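Local coordinates for protein type VI secretion system component (Escherichia coli O6, PDB 2P5Z) that is a component of the type VI secretion apparatus that resembles phage T4 tail proteins gp27 and gp5 and probably forms part of its injection device, at residues Val164-Tyr167 and Gly168-Asp171; Asp170-Thr173 and Phe174-Leu178. All coordinates share one frame; numbering follows the deposited sequence.

Contact 1 (Val164-Tyr167 and Gly168-Asp171)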
loop_
_atom_site.group_PDB
_atom_site.type_symbol
_atom_site.label_atom_id
_atom_site.label_comp_id
_atom_site.label_asym_id
_atom_site.label_seq_id
_atom_site.Cartn_x
_atom_site.Cartn_y
_atom_site.Cartn_z
ATOM N N VAL A 164 -3.112 18.297 -22.221
ATOM C CA VAL A 164 -2.638 17.216 -21.361
ATOM C C VAL A 164 -2.316 17.811 -20.011
ATOM O O VAL A 164 -1.477 18.705 -19.911
ATOM C CB VAL A 164 -1.375 16.532 -21.930
ATOM C CG1 VAL A 164 -0.697 15.639 -20.859
ATOM C CG2 VAL A 164 -1.711 15.702 -23.170
ATOM N N MET A 165 -3.006 17.336 -18.979
ATOM C CA MET A 165 -2.830 17.862 -17.623
ATOM C C MET A 165 -1.826 17.061 -16.755
ATOM O O MET A 165 -1.873 15.828 -16.693
ATOM C CB MET A 165 -4.183 17.890 -16.904
ATOM C CG MET A 165 -4.246 18.926 -15.801
ATOM S SD MET A 165 -5.752 18.895 -14.803
ATOM C CE MET A 165 -5.918 20.633 -14.571
ATOM N N GLN A 166 -0.935 17.776 -16.082
ATOM C CA GLN A 166 -0.132 17.219 -14.999
ATOM C C GLN A 166 -0.678 17.799 -13.696
ATOM O O GLN A 166 -0.581 18.999 -13.453
ATOM C CB GLN A 166 1.344 17.600 -15.170
ATOM C CG GLN A 166 2.236 17.330 -13.962
ATOM C CD GLN A 166 3.720 17.592 -14.233
ATOM O OE1 GLN A 166 4.096 18.109 -15.288
ATOM N NE2 GLN A 166 4.564 17.242 -13.269
ATOM N N TYR A 167 -1.283 16.957 -12.869
ATOM C CA TYR A 167 -1.806 17.423 -11.587
ATOM C C TYR A 167 -1.421 16.446 -10.468
ATOM O O TYR A 167 -1.698 15.246 -10.563
ATOM C CB TYR A 167 -3.328 17.623 -11.669
ATOM C CG TYR A 167 -3.964 18.195 -10.412
ATOM C CD1 TYR A 167 -4.495 17.363 -9.413
ATOM C CD2 TYR A 167 -4.017 19.558 -10.211
ATOM C CE1 TYR A 167 -5.066 17.886 -8.264
ATOM C CE2 TYR A 167 -4.578 20.094 -9.061
ATOM C CZ TYR A 167 -5.110 19.260 -8.098
ATOM O OH TYR A 167 -5.674 19.824 -6.969
ATOM N N GLY A 168 -0.805 16.977 -9.412
ATOM C CA GLY A 168 -0.358 16.180 -8.252
ATOM C C GLY A 168 0.576 15.026 -8.603
ATOM O O GLY A 168 0.390 13.911 -8.138
ATOM N N GLU A 169 1.548 15.294 -9.465
ATOM C CA GLU A 169 2.448 14.285 -9.986
ATOM C C GLU A 169 3.818 14.938 -10.093
ATOM O O GLU A 169 3.941 16.053 -10.607
ATOM C CB GLU A 169 2.019 13.832 -11.387
ATOM C CG GLU A 169 0.910 12.781 -11.470
ATOM C CD GLU A 169 0.537 12.443 -12.929
ATOM O OE1 GLU A 169 0.289 13.371 -13.729
ATOM O OE2 GLU A 169 0.485 11.253 -13.295
ATOM N N ASP A 170 4.852 14.268 -9.606
ATOM C CA ASP A 170 6.201 14.769 -9.802
ATOM C C ASP A 170 6.546 14.568 -11.274
ATOM O O ASP A 170 5.882 13.783 -11.976
ATOM C CB ASP A 170 7.198 14.042 -8.888
ATOM C CG ASP A 170 7.196 12.533 -9.107
ATOM O OD1 ASP A 170 7.993 12.038 -9.928
ATOM O OD2 ASP A 170 6.355 11.839 -8.506
ATOM N N ASP A 171 7.569 15.267 -11.750
ATOM C CA ASP A 171 7.913 15.190 -13.164
ATOM C C ASP A 171 8.223 13.773 -13.626
ATOM O O ASP A 171 7.808 13.404 -14.719
ATOM C CB ASP A 171 9.070 16.129 -13.512
ATOM C CG ASP A 171 8.679 17.600 -13.470
ATOM O OD1 ASP A 171 7.473 17.905 -13.550
ATOM O OD2 ASP A 171 9.590 18.455 -13.360
#
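The carboxamide of Gln166, at the end of strand 161-166, spans the turn that follows and binds both Glu169 and Asp171, a clear example of one side-chain amide bridging a strand end and the start of the next helix. With CG anti to the backbone N (chi1 168°) and the chain extended beyond it, the side chain reaches across the turn and presents NE2 at its tip. NE2 donates to Glu169 O at 3.0 Å and to Asp171 OD1, also at 3.0 Å. Both acceptors lie in the amide plane, and both bonds are nearly straight. The acceptors are used differently: NE2 meets Asp171 OD1 nearly end-on, along its C-O bond, whereas it sits above the carbonyl plane of Glu169. The Gln166 and Asp171 side chains cross at about a right angle, their amide and carboxylate planes 68° apart.

Gly168 makes the bend with positive phi (56°), a conformation that favours glycine. On the strand side of it, Tyr167 has CB 3.4 Å from Gly168 N; CB points away from the turn, yet the root of the ring stays beside that nitrogen. Glu169 points back toward the strand, its CG 3.7 Å from Tyr167 O.

Beyond the turn, Lys421 NZ donates to Gln166 OE1, and His143 NE2 pairs with Asp171 OD2. Two in-plane acceptors at NE2 and a lysine at OE1 identify the amide nitrogen and oxygen and should hold the group's rotation; the bonds also brace the turn.

Contact 2 (Asp170-Thr173 and Phe174-Leu178)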
loop_
_atom_site.group_PDB
_atom_site.type_symbol
_atom_site.label_atom_id
_atom_site.label_comp_id
_atom_site.label_asym_id
_atom_site.label_seq_id
_atom_site.Cartn_x
_atom_site.Cartn_y
_atom_site.Cartn_z
ATOM N N ASP A 170 4.852 14.268 -9.606
ATOM C CA ASP A 170 6.201 14.769 -9.802
ATOM C C ASP A 170 6.546 14.568 -11.274
ATOM O O ASP A 170 5.882 13.783 -11.976
ATOM C CB ASP A 170 7.198 14.042 -8.888
ATOM C CG ASP A 170 7.196 12.533 -9.107
ATOM O OD1 ASP A 170 7.993 12.038 -9.928
ATOM O OD2 ASP A 170 6.355 11.839 -8.506
ATOM N N ASP A 171 7.569 15.267 -11.750
ATOM C CA ASP A 171 7.913 15.190 -13.164
ATOM C C ASP A 171 8.223 13.773 -13.626
ATOM O O ASP A 171 7.808 13.404 -14.719
ATOM C CB ASP A 171 9.070 16.129 -13.512
ATOM C CG ASP A 171 8.679 17.600 -13.470
ATOM O OD1 ASP A 171 7.473 17.905 -13.550
ATOM O OD2 ASP A 171 9.590 18.455 -13.360
ATOM N N LEU A 172 8.902 12.972 -12.791
ATOM C CA LEU A 172 9.250 11.593 -13.171
ATOM C C LEU A 172 8.020 10.721 -13.346
ATOM O O LEU A 172 7.902 10.021 -14.346
ATOM C CB LEU A 172 10.233 10.934 -12.180
ATOM C CG LEU A 172 10.785 9.548 -12.595
ATOM C CD1 LEU A 172 11.348 9.562 -14.023
ATOM C CD2 LEU A 172 11.821 9.015 -11.625
ATOM N N THR A 173 7.100 10.782 -12.390
ATOM C CA THR A 173 5.886 9.997 -12.467
ATOM C C THR A 173 5.087 10.391 -13.706
ATOM O O THR A 173 4.661 9.510 -14.480
ATOM C CB THR A 173 5.041 10.180 -11.220
ATOM O OG1 THR A 173 5.839 9.882 -10.074
ATOM C CG2 THR A 173 3.804 9.266 -11.244
ATOM N N PHE A 174 4.956 11.709 -13.918
ATOM C CA PHE A 174 4.195 12.249 -15.049
ATOM C C PHE A 174 4.731 11.768 -16.389
ATOM O O PHE A 174 3.975 11.221 -17.222
ATOM C CB PHE A 174 4.202 13.782 -15.011
ATOM C CG PHE A 174 3.431 14.422 -16.136
ATOM C CD1 PHE A 174 2.091 14.091 -16.363
ATOM C CD2 PHE A 174 4.040 15.352 -16.965
ATOM C CE1 PHE A 174 1.389 14.658 -17.400
ATOM C CE2 PHE A 174 3.331 15.941 -18.002
ATOM C CZ PHE A 174 2.010 15.594 -18.221
ATOM N N VAL A 175 6.037 11.955 -16.572
ATOM C CA VAL A 175 6.717 11.553 -17.794
ATOM C C VAL A 175 6.599 10.052 -18.043
ATOM O O VAL A 175 6.248 9.629 -19.154
ATOM C CB VAL A 175 8.192 12.014 -17.779
ATOM C CG1 VAL A 175 9.023 11.244 -18.783
ATOM C CG2 VAL A 175 8.276 13.530 -18.067
ATOM N N SER A 176 6.822 9.258 -16.992
ATOM C CA SER A 176 6.819 7.804 -17.107
ATOM C C SER A 176 5.425 7.302 -17.433
ATOM O O SER A 176 5.276 6.415 -18.282
ATOM C CB SER A 176 7.340 7.152 -15.828
ATOM O OG SER A 176 8.598 7.694 -15.451
ATOM N N ARG A 177 4.410 7.897 -16.794
ATOM C CA ARG A 177 3.013 7.591 -17.107
ATOM C C ARG A 177 2.674 7.852 -18.579
ATOM O O ARG A 177 2.102 6.979 -19.248
ATOM C CB ARG A 177 2.064 8.375 -16.211
ATOM C CG ARG A 177 0.608 8.086 -16.515
ATOM C CD ARG A 177 -0.366 8.615 -15.455
ATOM N NE ARG A 177 -0.373 10.074 -15.308
ATOM C CZ ARG A 177 -0.934 10.935 -16.169
ATOM N NH1 ARG A 177 -1.534 10.508 -17.282
ATOM N NH2 ARG A 177 -0.882 12.238 -15.913
ATOM N N LEU A 178 3.071 9.022 -19.092
ATOM C CA LEU A 178 2.783 9.367 -20.485
ATOM C C LEU A 178 3.447 8.417 -21.456
ATOM O O LEU A 178 2.802 7.954 -22.405
ATOM C CB LEU A 178 3.206 10.803 -20.835
ATOM C CG LEU A 178 2.584 12.076 -20.238
ATOM C CD1 LEU A 178 3.020 13.248 -21.063
ATOM C CD2 LEU A 178 1.073 12.038 -20.140
#
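Ser176 and Leu172 meet one turn apart near the start of helix 171-182, just past its Asp170 N-cap. Phe174 N, Val175 N and Arg177 N donate to Asp170 O, Asp171 O and Thr173 O, the i to i+4 bonds of the helix. In the cap, Asp170 OD1 accepts from Thr173 N at 2.9 Å, from above the carboxylate plane, while OD2 takes the Thr173 hydroxyl on its syn side, tilted out of that plane, at 2.6 Å. Both carboxylate oxygens are thus tied to one residue, and a helix N terminus would be expected to favour the charged form.

Ser176 repays being followed outward. Its CB lies 3.3 Å from Leu172 O and 3.8 Å from Thr173 O. OG stands anti to the carbonyl carbon (chi1 -52°), which turns it back along the helix to donate to Leu172 O at 2.7 Å. Leu172 CD1 lies 3.6 Å from the same OG, a methyl beside the hydroxyl.

The Phe174 ring touches Val164 of strand 161-166, and Leu178 CG sits over one face, offset toward the rim. Val175 packs CG2 against Asp171 O. Leu172 O also accepts the backbone N-H of Ser176, with OG and N arriving from opposite faces of its plane.

How the contacts relate
From the N terminus, strand 161-166 pairs with strand 124-127 and runs into contact 1, which closes the short loop between the strand and helix 171-182. Contact 2 starts on Asp170 and Asp171, the residues on which contact 1 ends, so the two overlap in sequence; neither nests inside the other. Their centres lie 7 Å apart. The helix then folds back beside the turn: Arg177 NE forms a salt bridge with Glu169 OE2, and the Phe174 ring packs against Gln166, Glu169 and the carbonyl of Met165. Together they tie strand, turn and first helical turns into one unit, with helix 131-140 packing against both contacts.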